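Local structure of DUF4785 domain-containing protein (Legionella pneumophila subsp. pneumophila, 4KH9) at residues E56-G61 against F136-K141; A71-T76 against L125-E130; K158-Y163 against I253-H258. The protein is of unknown function but binds calcium ions and is built from three domains, the second and third of them E-set-like. One frame throughout, in Å; residues are numbered along the deposited sequence.

Interaction 1. Residues E56-G61 against F136-K141; sequences EQLQRG and FILKSK
The carbonyl oxygen of L58, in the last turn of helix 55-60, receives the backbone N-H of S140 at 2.9 Å between L58 O and S140 N. The bond is fairly straight, 163° at the hydrogen, yet the donor stands above the carbonyl plane. K139 CA also comes within 3.2 Å of L58 O, a C-H...O contact. The short helix runs steeply across strand 135-140, their local axes 5.6 Å apart at closest approach. Within the N-terminal domain it joins strand 48-54 of one four-stranded sheet to strand 62-65 of another, which pairs with 135-140. Packing is tight on the inner side, where L58 and L138 run alongside each other in the same direction, and their CD2 atoms meet at 3.9 Å; L86, Y151 and I153 extend this apolar patch. G61, which leaves the helix with positive phi, sets its CA 3.8 Å from I137 CG2 and 3.2 Å from L138 O; without a side chain, it lets the backbone lie against the strand. The outer side is looser: the exposed Q59 and R60 start their side chains away from the strand. Here K139 bends at its third and fourth torsions (chi3 -99°, chi4 -76°), bringing NZ to Q59 O at 3.2 Å. Both polar bonds therefore use carbonyls of the helix's C-terminal turn, and the lysine charge would probably suit the negative end of the helix dipole.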
ATOM      1  N   GLU A  56     -10.001 -24.436 -15.444  1.00 33.56           N
ATOM      2  CA  GLU A  56      -9.593 -25.840 -15.247  1.00 33.72           C
ATOM      3  C   GLU A  56      -9.715 -26.237 -13.762  1.00 36.37           C
ATOM      4  O   GLU A  56     -10.084 -27.361 -13.466  1.00 38.69           O
ATOM      5  CB  GLU A  56      -8.144 -26.101 -15.746  1.00 35.05           C
ATOM      6  CG  GLU A  56      -7.951 -26.046 -17.262  1.00 39.79           C
ATOM      7  CD  GLU A  56      -7.899 -24.666 -17.898  1.00 48.53           C
ATOM      8  OE1 GLU A  56      -7.898 -23.655 -17.163  1.00 34.89           O
ATOM      9  OE2 GLU A  56      -7.843 -24.597 -19.146  1.00 46.51           O
ATOM     10  N   GLN A  57      -9.378 -25.338 -12.841  1.00 30.61           N
ATOM     11  CA  GLN A  57      -9.518 -25.613 -11.412  1.00 29.32           C
ATOM     12  C   GLN A  57     -11.016 -25.666 -11.029  1.00 34.16           C
ATOM     13  O   GLN A  57     -11.413 -26.544 -10.262  1.00 34.51           O
ATOM     14  CB  GLN A  57      -8.767 -24.562 -10.577  1.00 29.90           C
ATOM     15  CG  GLN A  57      -7.226 -24.668 -10.722  1.00 37.03           C
ATOM     16  CD  GLN A  57      -6.471 -23.552 -10.047  1.00 48.45           C
ATOM     17  OE1 GLN A  57      -6.843 -22.394 -10.112  1.00 35.80           O
ATOM     18  NE2 GLN A  57      -5.335 -23.858  -9.455  1.00 49.87           N
ATOM     19  N   LEU A  58     -11.833 -24.752 -11.575  1.00 32.14           N
ATOM     20  CA  LEU A  58     -13.281 -24.720 -11.342  1.00 33.85           C
ATOM     21  C   LEU A  58     -13.951 -25.990 -11.788  1.00 39.05           C
ATOM     22  O   LEU A  58     -14.901 -26.404 -11.156  1.00 40.93           O
ATOM     23  CB  LEU A  58     -13.968 -23.553 -12.070  1.00 34.99           C
ATOM     24  CG  LEU A  58     -14.146 -22.225 -11.377  1.00 40.40           C
ATOM     25  CD1 LEU A  58     -14.843 -21.226 -12.337  1.00 40.55           C
ATOM     26  CD2 LEU A  58     -14.973 -22.346 -10.043  1.00 39.69           C
ATOM     27  N   GLN A  59     -13.489 -26.585 -12.897  1.00 36.10           N
ATOM     28  CA  GLN A  59     -14.056 -27.816 -13.428  1.00 37.83           C
ATOM     29  C   GLN A  59     -13.823 -28.961 -12.435  1.00 43.95           C
ATOM     30  O   GLN A  59     -14.725 -29.747 -12.175  1.00 44.10           O
ATOM     31  CB  GLN A  59     -13.434 -28.128 -14.803  1.00 39.93           C
ATOM     32  CG  GLN A  59     -14.183 -29.231 -15.563  1.00 48.31           C
ATOM     33  CD  GLN A  59     -13.438 -29.722 -16.785  1.00 69.25           C
ATOM     34  OE1 GLN A  59     -12.248 -29.432 -17.011  1.00 63.12           O
ATOM     35  NE2 GLN A  59     -14.122 -30.520 -17.585  1.00 60.98           N
ATOM     36  N   ARG A  60     -12.603 -29.030 -11.863  1.00 42.02           N
ATOM     37  CA  ARG A  60     -12.231 -30.062 -10.887  1.00 41.68           C
ATOM     38  C   ARG A  60     -12.833 -29.741  -9.504  1.00 44.96           C
ATOM     39  O   ARG A  60     -13.112 -30.651  -8.726  1.00 45.74           O
ATOM     40  CB  ARG A  60     -10.696 -30.171 -10.805  1.00 44.09           C
ATOM     41  CG  ARG A  60     -10.069 -30.738 -12.083  1.00 60.67           C
ATOM     42  CD  ARG A  60      -8.561 -30.688 -12.029  1.00 80.97           C
ATOM     43  NE  ARG A  60      -7.953 -32.011 -11.850  1.00 93.46           N
ATOM     44  CZ  ARG A  60      -7.364 -32.704 -12.820  1.00109.66           C
ATOM     45  NH1 ARG A  60      -7.296 -32.210 -14.051  1.00 97.63           N
ATOM     46  NH2 ARG A  60      -6.833 -33.892 -12.566  1.00 97.34           N
ATOM     47  N   GLY A  61     -13.015 -28.453  -9.217  1.00 39.00           N
ATOM     48  CA  GLY A  61     -13.543 -27.984  -7.942  1.00 36.73           C
ATOM     49  C   GLY A  61     -12.476 -27.296  -7.136  1.00 38.10           C
ATOM     50  O   GLY A  61     -11.348 -27.776  -7.040  1.00 40.58           O
ATOM     51  N   PHE A 136     -15.828 -26.072   1.770  1.00 32.42           N
ATOM     52  CA  PHE A 136     -16.810 -25.975   0.706  1.00 30.46           C
ATOM     53  C   PHE A 136     -16.037 -26.192  -0.586  1.00 33.69           C
ATOM     54  O   PHE A 136     -14.843 -25.891  -0.637  1.00 32.75           O
ATOM     55  CB  PHE A 136     -17.560 -24.636   0.722  1.00 30.76           C
ATOM     56  CG  PHE A 136     -18.485 -24.356   1.878  1.00 29.06           C
ATOM     57  CD1 PHE A 136     -17.979 -23.976   3.116  1.00 29.05           C
ATOM     58  CD2 PHE A 136     -19.864 -24.413   1.716  1.00 28.91           C
ATOM     59  CE1 PHE A 136     -18.839 -23.695   4.186  1.00 29.57           C
ATOM     60  CE2 PHE A 136     -20.725 -24.126   2.782  1.00 31.72           C
ATOM     61  CZ  PHE A 136     -20.210 -23.747   4.009  1.00 28.22           C
ATOM     62  N   ILE A 137     -16.684 -26.753  -1.593  1.00 29.95           N
ATOM     63  CA  ILE A 137     -16.060 -26.974  -2.884  1.00 32.00           C
ATOM     64  C   ILE A 137     -16.897 -26.230  -3.935  1.00 37.78           C
ATOM     65  O   ILE A 137     -18.079 -26.508  -4.101  1.00 37.49           O
ATOM     66  CB  ILE A 137     -15.879 -28.485  -3.222  1.00 35.79           C
ATOM     67  CG1 ILE A 137     -15.028 -29.189  -2.131  1.00 36.69           C
ATOM     68  CG2 ILE A 137     -15.261 -28.664  -4.660  1.00 35.89           C
ATOM     69  CD1 ILE A 137     -14.770 -30.695  -2.341  1.00 51.67           C
ATOM     70  N   LEU A 138     -16.284 -25.248  -4.593  1.00 34.44           N
ATOM     71  CA  LEU A 138     -16.906 -24.486  -5.661  1.00 33.30           C
ATOM     72  C   LEU A 138     -16.561 -25.165  -6.958  1.00 33.73           C
ATOM     73  O   LEU A 138     -15.393 -25.477  -7.188  1.00 32.51           O
ATOM     74  CB  LEU A 138     -16.429 -23.031  -5.638  1.00 32.52           C
ATOM     75  CG  LEU A 138     -17.081 -22.061  -6.659  1.00 38.37           C
ATOM     76  CD1 LEU A 138     -18.598 -21.826  -6.366  1.00 37.92           C
ATOM     77  CD2 LEU A 138     -16.296 -20.742  -6.713  1.00 40.46           C
ATOM     78  N   LYS A 139     -17.554 -25.423  -7.785  1.00 31.37           N
ATOM     79  CA  LYS A 139     -17.331 -26.147  -9.028  1.00 33.42           C
ATOM     80  C   LYS A 139     -18.171 -25.540 -10.149  1.00 39.65           C
ATOM     81  O   LYS A 139     -19.260 -24.997  -9.932  1.00 38.70           O
ATOM     82  CB  LYS A 139     -17.703 -27.643  -8.818  1.00 37.14           C
ATOM     83  CG  LYS A 139     -17.300 -28.612  -9.939  1.00 59.50           C
ATOM     84  CD  LYS A 139     -18.061 -29.935  -9.840  1.00 73.26           C
ATOM     85  CE  LYS A 139     -17.284 -31.051  -9.183  1.00 93.52           C
ATOM     86  NZ  LYS A 139     -16.261 -31.630 -10.097  1.00109.41           N
ATOM     87  N   SER A 140     -17.648 -25.656 -11.349  1.00 36.78           N
ATOM     88  CA  SER A 140     -18.327 -25.254 -12.565  1.00 38.36           C
ATOM     89  C   SER A 140     -19.289 -26.363 -12.967  1.00 44.12           C
ATOM     90  O   SER A 140     -18.973 -27.536 -12.794  1.00 44.16           O
ATOM     91  CB  SER A 140     -17.289 -25.012 -13.653  1.00 42.69           C
ATOM     92  OG  SER A 140     -17.901 -24.319 -14.715  1.00 61.12           O
ATOM     93  N   LYS A 141     -20.449 -26.015 -13.504  1.00 44.04           N
ATOM     94  CA  LYS A 141     -21.434 -27.004 -13.954  1.00 44.27           C
ATOM     95  C   LYS A 141     -20.942 -27.611 -15.299  1.00 47.94           C
ATOM     96  O   LYS A 141     -21.083 -28.813 -15.544  1.00 48.24           O
ATOM     97  CB  LYS A 141     -22.810 -26.323 -14.066  1.00 46.59           C
ATOM     98  CG  LYS A 141     -23.988 -27.271 -14.198  1.00 65.28           C
ATOM     99  CD  LYS A 141     -25.339 -26.531 -14.139  1.00 83.05           C
ATOM    100  CE  LYS A 141     -25.639 -25.890 -12.793  1.00101.57           C
ATOM    101  NZ  LYS A 141     -26.943 -25.174 -12.766  1.00112.74           N
TER

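Interaction 2. Residues A71-T76 against L125-E130; sequences AVVRIT and LQIKPE
V73 is held through both its backbone polar atoms: its N gives a hydrogen bond to L125 O at 2.9 Å, and its O takes one from L125 N, also at 2.9 Å. This closed pair is the hydrogen-bonded pair of an antiparallel ladder joining strands 72-77 and 123-126, the latter an outermost strand of a four-stranded sheet in the N-terminal domain. The neighbouring V72 and Q126 form a non-hydrogen-bonded pair, with their CA atoms 4.3 Å apart. A third bond, from I127 N to A71 O at 3.0 Å and 170° at the hydrogen, carries the pairing past the regular strands into the flanking loops.

The sheet's two faces differ in chemistry. On the face of V73 and L125 the contact is apolar: L125 CG lies between its backbone N and carbonyl carbon (chi1 79°), and CD2 reaches V73 CB at 3.9 Å. I127 crosses V73 obliquely, its CD1 approaching V73 CG2, and also packs on F136; this is the buried side, facing strand 135-140. On the other face, V72 and Q126 are partly exposed. The glutamine chain is extended, with CG anti to the backbone N (chi1 -177°), and runs past the valine, its amide nitrogen being taken by G70 O. Along this run, V72 CG2 touches both Q126 CG and Q126 NE2, each at 3.9 Å.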
ATOM      1  N   ALA A  71     -19.717 -16.771   5.991  1.00 23.10           N
ATOM      2  CA  ALA A  71     -18.645 -16.168   5.231  1.00 21.33           C
ATOM      3  C   ALA A  71     -19.194 -15.549   3.954  1.00 25.96           C
ATOM      4  O   ALA A  71     -20.220 -16.007   3.430  1.00 26.34           O
ATOM      5  CB  ALA A  71     -17.567 -17.193   4.900  1.00 22.50           C
ATOM      6  N   VAL A  72     -18.525 -14.502   3.460  1.00 23.66           N
ATOM      7  CA  VAL A  72     -18.954 -13.821   2.234  1.00 23.64           C
ATOM      8  C   VAL A  72     -17.976 -14.199   1.099  1.00 26.45           C
ATOM      9  O   VAL A  72     -16.771 -14.143   1.286  1.00 26.26           O
ATOM     10  CB  VAL A  72     -19.053 -12.302   2.461  1.00 26.99           C
ATOM     11  CG1 VAL A  72     -19.473 -11.586   1.178  1.00 27.56           C
ATOM     12  CG2 VAL A  72     -20.052 -11.978   3.609  1.00 26.24           C
ATOM     13  N   VAL A  73     -18.514 -14.664  -0.027  1.00 26.36           N
ATOM     14  CA  VAL A  73     -17.730 -15.152  -1.172  1.00 25.95           C
ATOM     15  C   VAL A  73     -18.038 -14.311  -2.425  1.00 30.03           C
ATOM     16  O   VAL A  73     -19.201 -14.050  -2.732  1.00 29.36           O
ATOM     17  CB  VAL A  73     -17.987 -16.662  -1.415  1.00 30.59           C
ATOM     18  CG1 VAL A  73     -17.176 -17.198  -2.604  1.00 30.11           C
ATOM     19  CG2 VAL A  73     -17.680 -17.478  -0.149  1.00 30.52           C
ATOM     20  N   ARG A  74     -16.961 -13.897  -3.133  1.00 27.51           N
ATOM     21  CA  ARG A  74     -17.068 -13.126  -4.368  0.50 27.69           C
ATOM     22  C   ARG A  74     -16.248 -13.791  -5.477  1.00 33.34           C
ATOM     23  O   ARG A  74     -15.074 -14.096  -5.286  1.00 32.81           O
ATOM     24  CB  ARG A  74     -16.622 -11.670  -4.145  0.50 26.92           C
ATOM     25  CG  ARG A  74     -16.794 -10.771  -5.382  0.50 28.50           C
ATOM     26  CD  ARG A  74     -16.548  -9.305  -5.118  0.50 45.56           C
ATOM     27  NE  ARG A  74     -15.200  -9.013  -4.621  0.50 63.88           N
ATOM     28  CZ  ARG A  74     -14.916  -8.675  -3.364  0.50 80.99           C
ATOM     29  NH1 ARG A  74     -15.876  -8.618  -2.450  0.50 73.30           N
ATOM     30  NH2 ARG A  74     -13.664  -8.408  -3.009  0.50 61.34           N
ATOM     31  N   ILE A  75     -16.870 -14.000  -6.638  1.00 31.77           N
ATOM     32  CA  ILE A  75     -16.214 -14.596  -7.805  1.00 31.75           C
ATOM     33  C   ILE A  75     -16.368 -13.623  -8.978  1.00 34.80           C
ATOM     34  O   ILE A  75     -17.497 -13.345  -9.382  1.00 35.14           O
ATOM     35  CB  ILE A  75     -16.833 -15.981  -8.109  1.00 36.14           C
ATOM     36  CG1 ILE A  75     -16.767 -16.914  -6.881  1.00 36.08           C
ATOM     37  CG2 ILE A  75     -16.238 -16.616  -9.400  1.00 37.17           C
ATOM     38  CD1 ILE A  75     -18.133 -17.627  -6.619  1.00 47.63           C
ATOM     39  N   THR A  76     -15.252 -13.081  -9.491  1.00 30.74           N
ATOM     40  CA  THR A  76     -15.262 -12.129 -10.615  1.00 30.74           C
ATOM     41  C   THR A  76     -14.351 -12.654 -11.727  1.00 32.94           C
ATOM     42  O   THR A  76     -13.270 -13.165 -11.435  1.00 31.74           O
ATOM     43  CB  THR A  76     -14.857 -10.695 -10.185  1.00 39.97           C
ATOM     44  OG1 THR A  76     -13.498 -10.690  -9.771  1.00 47.92           O
ATOM     45  CG2 THR A  76     -15.726 -10.147  -9.048  1.00 42.41           C
ATOM     46  N   LEU A 125     -22.122 -13.905  -2.642  1.00 31.95           N
ATOM     47  CA  LEU A 125     -23.096 -14.444  -1.718  1.00 30.74           C
ATOM     48  C   LEU A 125     -22.562 -14.515  -0.317  1.00 28.57           C
ATOM     49  O   LEU A 125     -21.365 -14.640  -0.083  1.00 26.98           O
ATOM     50  CB  LEU A 125     -23.589 -15.874  -2.141  1.00 30.86           C
ATOM     51  CG  LEU A 125     -22.674 -17.069  -1.825  1.00 34.79           C
ATOM     52  CD1 LEU A 125     -23.490 -18.330  -1.590  1.00 35.12           C
ATOM     53  CD2 LEU A 125     -21.584 -17.273  -2.908  1.00 34.05           C
ATOM     54  N   GLN A 126     -23.489 -14.509   0.619  1.00 23.41           N
ATOM     55  CA  GLN A 126     -23.146 -14.805   1.992  1.00 22.79           C
ATOM     56  C   GLN A 126     -23.713 -16.192   2.255  1.00 25.91           C
ATOM     57  O   GLN A 126     -24.900 -16.425   2.018  1.00 24.64           O
ATOM     58  CB  GLN A 126     -23.652 -13.744   2.964  1.00 22.59           C
ATOM     59  CG  GLN A 126     -23.208 -14.065   4.389  1.00 21.23           C
ATOM     60  CD  GLN A 126     -23.548 -12.976   5.379  1.00 29.85           C
ATOM     61  OE1 GLN A 126     -24.632 -12.347   5.339  1.00 28.16           O
ATOM     62  NE2 GLN A 126     -22.657 -12.791   6.328  1.00 21.97           N
ATOM     63  N   ILE A 127     -22.877 -17.096   2.733  1.00 25.65           N
ATOM     64  CA  ILE A 127     -23.285 -18.478   2.989  1.00 27.05           C
ATOM     65  C   ILE A 127     -24.265 -18.490   4.162  1.00 32.26           C
ATOM     66  O   ILE A 127     -23.986 -17.857   5.192  1.00 30.59           O
ATOM     67  CB  ILE A 127     -22.072 -19.428   3.231  1.00 28.97           C
ATOM     68  CG1 ILE A 127     -21.083 -19.355   2.058  1.00 29.32           C
ATOM     69  CG2 ILE A 127     -22.564 -20.876   3.453  1.00 30.02           C
ATOM     70  CD1 ILE A 127     -19.718 -20.083   2.312  1.00 38.11           C
ATOM     71  N   LYS A 128     -25.420 -19.198   3.991  1.00 29.36           N
ATOM     72  CA  LYS A 128     -26.422 -19.320   5.064  1.00 30.14           C
ATOM     73  C   LYS A 128     -25.774 -19.912   6.325  1.00 35.75           C
ATOM     74  O   LYS A 128     -25.056 -20.919   6.206  1.00 33.09           O
ATOM     75  CB  LYS A 128     -27.601 -20.196   4.633  1.00 32.87           C
ATOM     76  CG  LYS A 128     -28.452 -19.611   3.548  1.00 41.01           C
ATOM     77  CD  LYS A 128     -29.652 -20.514   3.248  1.00 52.99           C
ATOM     78  CE  LYS A 128     -29.310 -21.869   2.668  1.00 46.68           C
ATOM     79  NZ  LYS A 128     -30.560 -22.615   2.334  1.00 67.43           N
ATOM     80  N   PRO A 129     -26.008 -19.301   7.523  1.00 36.09           N
ATOM     81  CA  PRO A 129     -25.391 -19.809   8.759  1.00 36.98           C
ATOM     82  C   PRO A 129     -25.731 -21.278   9.056  1.00 38.97           C
ATOM     83  O   PRO A 129     -24.943 -21.932   9.714  1.00 38.00           O
ATOM     84  CB  PRO A 129     -25.981 -18.872   9.844  1.00 39.59           C
ATOM     85  CG  PRO A 129     -26.193 -17.573   9.118  1.00 43.11           C
ATOM     86  CD  PRO A 129     -26.787 -18.073   7.809  1.00 38.67           C
ATOM     87  N   GLU A 130     -26.846 -21.794   8.527  1.00 36.87           N
ATOM     88  CA  GLU A 130     -27.305 -23.170   8.733  1.00 37.26           C
ATOM     89  C   GLU A 130     -26.417 -24.170   8.004  1.00 39.42           C
ATOM     90  O   GLU A 130     -26.387 -25.332   8.405  1.00 40.05           O
ATOM     91  CB  GLU A 130     -28.779 -23.348   8.302  1.00 40.04           C
ATOM     92  CG  GLU A 130     -29.026 -23.346   6.800  1.00 50.88           C
ATOM     93  CD  GLU A 130     -30.482 -23.219   6.401  1.00 74.46           C
ATOM     94  OE1 GLU A 130     -31.168 -22.316   6.931  1.00 73.80           O
ATOM     95  OE2 GLU A 130     -30.916 -23.967   5.494  1.00 74.34           O
TER

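Interaction 3. Residues K158-Y163 against I253-H258; sequences KFSITY and IRRSGH
R255 and T162 make the hydrogen bonds of this contact. The guanidinium grips one atom, T162 O, side-on with two nitrogens: NE at 2.8 Å and NH2 at 3.0 Å. The carbonyl oxygen lies at the group's edge, in the guanidinium plane, whereas both nitrogens reach it from the same face of the carbonyl plane. The NE bond is the straighter, 157° at the hydrogen against 139° for NH2. A bend at the second torsion (chi2 -74°) turns the arginine chain, and NH1 returns to its own strand to donate to R254 O at 2.8 Å, so three bonds restrict rotation of the flat group.

Charge pairing adds to this, because NH2 also forms a salt bridge with D157, just before the loop; this buried arginine charge is therefore probably balanced by the aspartate. Within the loop, S160 OG accepts from T162 N at 3.0 Å, an ST turn that fixes the backbone ahead of the gripped carbonyl, and S160 OG itself lies 3.1 Å from R255 NH2.

The apolar part is small: T162 and I253 cross at about a right angle, their CG2 methyls 3.7 Å apart. T162 OG1 is turned to Y192 and N187.

The loop at 158-162 links strand 150-156 of the N-terminal domain to strand 163-168 of the central domain. The arginine thus ties this interdomain connection to strand 251-264, with L185 of strand 178-186 packing against T162, I253 and R255.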
ATOM      1  N   LYS A 158     -16.040 -13.384   7.675  1.00 23.92           N
ATOM      2  CA  LYS A 158     -16.616 -12.282   8.415  1.00 24.43           C
ATOM      3  C   LYS A 158     -16.743 -12.559   9.925  1.00 29.87           C
ATOM      4  O   LYS A 158     -16.495 -11.650  10.728  1.00 27.03           O
ATOM      5  CB  LYS A 158     -18.027 -11.962   7.825  1.00 27.05           C
ATOM      6  CG  LYS A 158     -18.618 -10.646   8.296  1.00 30.60           C
ATOM      7  CD  LYS A 158     -19.928 -10.280   7.606  1.00 27.87           C
ATOM      8  CE  LYS A 158     -20.373  -8.921   8.068  1.00 29.21           C
ATOM      9  NZ  LYS A 158     -21.495  -8.382   7.252  1.00 34.01           N
ATOM     10  N   PHE A 159     -17.136 -13.783  10.314  1.00 26.70           N
ATOM     11  CA  PHE A 159     -17.381 -13.989  11.729  1.00 25.88           C
ATOM     12  C   PHE A 159     -16.297 -14.859  12.393  1.00 28.60           C
ATOM     13  O   PHE A 159     -16.460 -15.269  13.550  1.00 29.10           O
ATOM     14  CB  PHE A 159     -18.796 -14.569  11.927  1.00 26.85           C
ATOM     15  CG  PHE A 159     -19.841 -13.577  11.471  1.00 26.43           C
ATOM     16  CD1 PHE A 159     -20.134 -12.442  12.237  1.00 27.11           C
ATOM     17  CD2 PHE A 159     -20.553 -13.782  10.293  1.00 26.43           C
ATOM     18  CE1 PHE A 159     -21.102 -11.535  11.823  1.00 26.26           C
ATOM     19  CE2 PHE A 159     -21.520 -12.867   9.878  1.00 27.64           C
ATOM     20  CZ  PHE A 159     -21.790 -11.747  10.645  1.00 25.46           C
ATOM     21  N   SER A 160     -15.162 -15.047  11.704  1.00 24.09           N
ATOM     22  CA  SER A 160     -13.991 -15.728  12.254  1.00 25.22           C
ATOM     23  C   SER A 160     -13.190 -14.806  13.156  1.00 28.98           C
ATOM     24  O   SER A 160     -13.110 -13.602  12.890  1.00 27.24           O
ATOM     25  CB  SER A 160     -13.093 -16.226  11.129  1.00 27.22           C
ATOM     26  OG  SER A 160     -11.958 -16.861  11.691  1.00 29.25           O
ATOM     27  N   ILE A 161     -12.592 -15.358  14.220  1.00 28.51           N
ATOM     28  CA  ILE A 161     -11.743 -14.562  15.127  1.00 29.30           C
ATOM     29  C   ILE A 161     -10.256 -14.778  14.699  1.00 31.16           C
ATOM     30  O   ILE A 161      -9.353 -14.250  15.336  1.00 30.89           O
ATOM     31  CB  ILE A 161     -12.005 -14.883  16.632  1.00 33.69           C
ATOM     32  CG1 ILE A 161     -11.671 -16.362  16.961  1.00 35.19           C
ATOM     33  CG2 ILE A 161     -13.475 -14.541  17.004  1.00 35.23           C
ATOM     34  CD1 ILE A 161     -11.493 -16.726  18.492  1.00 41.13           C
ATOM     35  N   THR A 162     -10.024 -15.532  13.606  1.00 27.32           N
ATOM     36  CA  THR A 162      -8.679 -15.801  13.067  1.00 26.14           C
ATOM     37  C   THR A 162      -8.352 -14.749  12.019  1.00 30.01           C
ATOM     38  O   THR A 162      -9.091 -14.585  11.037  1.00 27.98           O
ATOM     39  CB  THR A 162      -8.528 -17.222  12.498  1.00 31.75           C
ATOM     40  OG1 THR A 162      -8.713 -18.163  13.541  1.00 29.20           O
ATOM     41  CG2 THR A 162      -7.128 -17.460  11.884  1.00 27.61           C
ATOM     42  N   TYR A 163      -7.252 -14.003  12.248  1.00 27.04           N
ATOM     43  CA  TYR A 163      -6.854 -12.978  11.307  1.00 27.36           C
ATOM     44  C   TYR A 163      -5.363 -13.031  11.033  1.00 32.59           C
ATOM     45  O   TYR A 163      -4.590 -13.591  11.820  1.00 34.26           O
ATOM     46  CB  TYR A 163      -7.247 -11.576  11.808  1.00 29.09           C
ATOM     47  CG  TYR A 163      -6.644 -11.204  13.141  1.00 33.52           C
ATOM     48  CD1 TYR A 163      -5.392 -10.594  13.218  1.00 35.12           C
ATOM     49  CD2 TYR A 163      -7.343 -11.421  14.333  1.00 35.45           C
ATOM     50  CE1 TYR A 163      -4.852 -10.202  14.440  1.00 35.75           C
ATOM     51  CE2 TYR A 163      -6.800 -11.051  15.565  1.00 36.94           C
ATOM     52  CZ  TYR A 163      -5.562 -10.425  15.610  1.00 40.73           C
ATOM     53  OH  TYR A 163      -5.016 -10.035  16.804  1.00 41.01           O
ATOM     54  N   ILE A 253      -6.796 -23.350   7.605  1.00 32.31           N
ATOM     55  CA  ILE A 253      -6.650 -21.959   7.998  1.00 31.26           C
ATOM     56  C   ILE A 253      -5.950 -21.264   6.842  1.00 34.04           C
ATOM     57  O   ILE A 253      -4.753 -21.496   6.592  1.00 35.03           O
ATOM     58  CB  ILE A 253      -5.907 -21.752   9.357  1.00 34.94           C
ATOM     59  CG1 ILE A 253      -6.190 -22.860  10.436  1.00 37.35           C
ATOM     60  CG2 ILE A 253      -6.043 -20.316   9.877  1.00 34.79           C
ATOM     61  CD1 ILE A 253      -7.532 -22.937  11.050  1.00 41.88           C
ATOM     62  N   ARG A 254      -6.696 -20.452   6.112  1.00 28.80           N
ATOM     63  CA  ARG A 254      -6.149 -19.740   4.957  1.00 28.81           C
ATOM     64  C   ARG A 254      -6.415 -18.261   5.085  1.00 31.84           C
ATOM     65  O   ARG A 254      -7.565 -17.853   5.270  1.00 29.39           O
ATOM     66  CB  ARG A 254      -6.766 -20.285   3.653  1.00 29.71           C
ATOM     67  CG  ARG A 254      -6.365 -19.508   2.429  1.00 38.85           C
ATOM     68  CD  ARG A 254      -5.285 -20.148   1.618  1.00 51.41           C
ATOM     69  NE  ARG A 254      -4.982 -19.370   0.413  1.00 54.00           N
ATOM     70  CZ  ARG A 254      -5.445 -19.640  -0.809  1.00 60.24           C
ATOM     71  NH1 ARG A 254      -6.263 -20.670  -1.007  1.00 35.73           N
ATOM     72  NH2 ARG A 254      -5.093 -18.886  -1.838  1.00 49.50           N
ATOM     73  N   ARG A 255      -5.338 -17.451   5.021  1.00 28.09           N
ATOM     74  CA  ARG A 255      -5.452 -16.009   5.070  1.00 25.93           C
ATOM     75  C   ARG A 255      -4.495 -15.372   4.075  1.00 28.77           C
ATOM     76  O   ARG A 255      -3.373 -15.825   3.901  1.00 29.25           O
ATOM     77  CB  ARG A 255      -5.181 -15.462   6.493  1.00 26.12           C
ATOM     78  CG  ARG A 255      -6.192 -15.777   7.610  1.00 21.04           C
ATOM     79  CD  ARG A 255      -7.454 -14.980   7.469  1.00 23.31           C
ATOM     80  NE  ARG A 255      -8.509 -15.381   8.411  1.00 21.47           N
ATOM     81  CZ  ARG A 255      -9.497 -16.237   8.150  1.00 31.29           C
ATOM     82  NH1 ARG A 255      -9.540 -16.886   6.987  1.00 24.12           N
ATOM     83  NH2 ARG A 255     -10.431 -16.472   9.056  1.00 23.20           N
ATOM     84  N   SER A 256      -4.931 -14.295   3.447  1.00 25.64           N
ATOM     85  CA  SER A 256      -4.091 -13.505   2.577  1.00 25.98           C
ATOM     86  C   SER A 256      -4.200 -12.063   3.024  1.00 33.20           C
ATOM     87  O   SER A 256      -5.197 -11.672   3.631  1.00 33.16           O
ATOM     88  CB  SER A 256      -4.415 -13.696   1.099  1.00 27.60           C
ATOM     89  OG  SER A 256      -5.525 -12.907   0.745  1.00 40.30           O
ATOM     90  N   GLY A 257      -3.134 -11.314   2.842  1.00 32.72           N
ATOM     91  CA  GLY A 257      -3.105  -9.933   3.296  1.00 33.12           C
ATOM     92  C   GLY A 257      -2.277  -9.034   2.425  1.00 35.53           C
ATOM     93  O   GLY A 257      -1.439  -9.503   1.658  1.00 33.03           O
ATOM     94  N   HIS A 258      -2.555  -7.742   2.559  1.00 33.26           N
ATOM     95  CA  HIS A 258      -1.939  -6.651   1.819  0.50 34.59           C
ATOM     96  C   HIS A 258      -1.627  -5.484   2.724  1.00 38.07           C
ATOM     97  O   HIS A 258      -2.364  -5.256   3.690  1.00 39.68           O
ATOM     98  CB  HIS A 258      -2.888  -6.125   0.704  0.50 37.00           C
ATOM     99  CG  HIS A 258      -3.374  -7.107  -0.324  0.50 41.69           C
ATOM    100  ND1 HIS A 258      -2.782  -7.201  -1.573  0.50 44.38           N
ATOM    101  CD2 HIS A 258      -4.458  -7.912  -0.295  0.50 43.82           C
ATOM    102  CE1 HIS A 258      -3.495  -8.094  -2.244  0.50 43.89           C
ATOM    103  NE2 HIS A 258      -4.516  -8.546  -1.516  0.50 44.02           N
TER

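Overall arrangement
Interactions 1 and 2 belong to the N-terminal domain and share one apolar interior: strands 135-140 and 72-77 belong to two different four-stranded sheets, and the touch of L138 with I75 shows the sheets packing together. Interaction 2 is buried and relies on regular backbone pairing, whereas interaction 1 is only partly buried, joining a helix end to a strand with a lysine on its solvent side. Interaction 3 is also buried but works differently, through an arginine side chain and a loop carbonyl at the passage to the central domain. It meets interaction 2 where Q126 packs on K158 and F159, while interaction 1 stays about 9 Å from it between nearest atoms.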